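Local coordinates for protein titin (Homo sapiens, PDB 3LCY) that is a giant muscle protein of the sarcomere, built largely of immunoglobulin and fibronectin-type domains, here two tandem immunoglobulin domains of its A-band region, at residues Y107-K110 with E111-G115. Sequence-based numbering, arbitrary orientation.
Sequences YPLK and EKYYG
The phenol of Tyr-113 reaches back alongside the chain that leads into its own strand and takes a hydrogen bond from the backbone of Lys-110. Lys-110 N gives its hydrogen to Tyr-113 OH at 3.0 Å, with an N-H...O angle of 160°, so the hydroxyl oxygen serves as acceptor here. Tyr-113 has CG anti to its carbonyl carbon (chi1 -71°), which lays the ring back along the incoming chain. There is also a weak hydrogen bond, 3.2 Å from Lys-112 NZ to Tyr-114 OH, within the strand.

Van der Waals contacts flank the bond to Lys-110. Leu-109 crosses the tyrosine at about a right angle, bringing CD2 to 3.8 Å from Tyr-113 OH, while Leu-109 CA sits at 3.5 Å from the same oxygen. Lys-110 O lies 3.3 Å from Tyr-113 CE2, approaching the ring obliquely.

Backbone hydrogen bonds to Asp-191 and Glu-193 join Tyr-113 to strand 185-195, with which strand 112-116 pairs in parallel at one margin of a sheet of this immunoglobulin I-set domain. Tyr-113 also packs on Leu-190, and Leu-109 on Ala-188 and Val-125.

Because the phenol accepts from a main-chain N-H, the tie depends on the path of the chain at Lys-110 rather than on that lysine's charged end, and it links this loop residue to a side chain three positions on, at the entry to the strand.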
# COMPACT_ATOMS: atom_id res chain seq x y z
N TYR A 107 -12.33 5.43 8.21
CA TYR A 107 -13.46 4.76 7.61
C TYR A 107 -14.07 3.81 8.63
O TYR A 107 -14.13 2.60 8.41
CB TYR A 107 -13.02 3.98 6.37
CG TYR A 107 -12.20 4.77 5.37
CD1 TYR A 107 -12.81 5.66 4.50
CD2 TYR A 107 -10.83 4.60 5.28
CE1 TYR A 107 -12.07 6.38 3.57
CE2 TYR A 107 -10.08 5.32 4.36
CZ TYR A 107 -10.70 6.20 3.51
OH TYR A 107 -9.96 6.91 2.59
N PRO A 108 -14.51 4.36 9.78
CA PRO A 108 -15.01 3.56 10.90
C PRO A 108 -16.11 2.59 10.48
O PRO A 108 -16.97 2.94 9.67
CB PRO A 108 -15.58 4.61 11.85
CG PRO A 108 -14.83 5.85 11.54
CD PRO A 108 -14.56 5.80 10.07
N LEU A 109 -16.06 1.38 11.02
CA LEU A 109 -17.09 0.38 10.75
C LEU A 109 -18.26 0.56 11.71
O LEU A 109 -18.07 0.75 12.91
CB LEU A 109 -16.51 -1.03 10.90
CG LEU A 109 -15.41 -1.45 9.93
CD1 LEU A 109 -14.87 -2.83 10.28
CD2 LEU A 109 -15.92 -1.43 8.49
N LYS A 110 -19.48 0.50 11.18
CA LYS A 110 -20.67 0.58 12.01
C LYS A 110 -21.02 -0.80 12.56
O LYS A 110 -20.57 -1.82 12.04
CB LYS A 110 -21.85 1.14 11.22
CG LYS A 110 -21.67 2.58 10.77
CD LYS A 110 -22.89 3.09 10.03
CE LYS A 110 -24.14 2.98 10.88
NZ LYS A 110 -24.02 3.72 12.17
N GLU A 111 -21.83 -0.84 13.61
CA GLU A 111 -22.20 -2.11 14.24
C GLU A 111 -23.13 -2.93 13.35
O GLU A 111 -22.97 -4.13 13.22
CB GLU A 111 -22.88 -1.86 15.59
CG GLU A 111 -23.22 -3.14 16.34
CD GLU A 111 -24.23 -2.92 17.44
OE1 GLU A 111 -24.59 -3.90 18.13
OE2 GLU A 111 -24.67 -1.77 17.63
N LYS A 112 -24.10 -2.25 12.75
CA LYS A 112 -25.11 -2.92 11.95
C LYS A 112 -25.16 -2.37 10.53
O LYS A 112 -25.01 -1.17 10.31
CB LYS A 112 -26.49 -2.76 12.60
CG LYS A 112 -26.60 -3.44 13.95
CD LYS A 112 -28.02 -3.35 14.48
CE LYS A 112 -29.00 -4.08 13.57
NZ LYS A 112 -30.39 -4.01 14.10
N TYR A 113 -25.37 -3.26 9.56
CA TYR A 113 -25.53 -2.86 8.18
C TYR A 113 -26.84 -3.41 7.63
O TYR A 113 -27.24 -4.53 7.97
CB TYR A 113 -24.35 -3.31 7.32
CG TYR A 113 -23.08 -2.55 7.60
CD1 TYR A 113 -22.83 -1.34 6.97
CD2 TYR A 113 -22.14 -3.03 8.50
CE1 TYR A 113 -21.67 -0.63 7.22
CE2 TYR A 113 -20.97 -2.33 8.76
CZ TYR A 113 -20.74 -1.13 8.12
OH TYR A 113 -19.59 -0.43 8.37
N TYR A 114 -27.50 -2.63 6.78
CA TYR A 114 -28.83 -3.00 6.31
C TYR A 114 -28.89 -3.20 4.80
O TYR A 114 -28.49 -2.32 4.03
CB TYR A 114 -29.86 -1.95 6.73
CG TYR A 114 -29.99 -1.79 8.23
CD1 TYR A 114 -30.98 -2.46 8.93
CD2 TYR A 114 -29.12 -0.98 8.93
CE1 TYR A 114 -31.10 -2.32 10.30
CE2 TYR A 114 -29.23 -0.83 10.30
CZ TYR A 114 -30.22 -1.51 10.98
OH TYR A 114 -30.34 -1.37 12.34
N GLY A 115 -29.42 -4.33 4.38
CA GLY A 115 -29.57 -4.64 2.97
C GLY A 115 -31.02 -4.82 2.58
O GLY A 115 -31.75 -5.54 3.25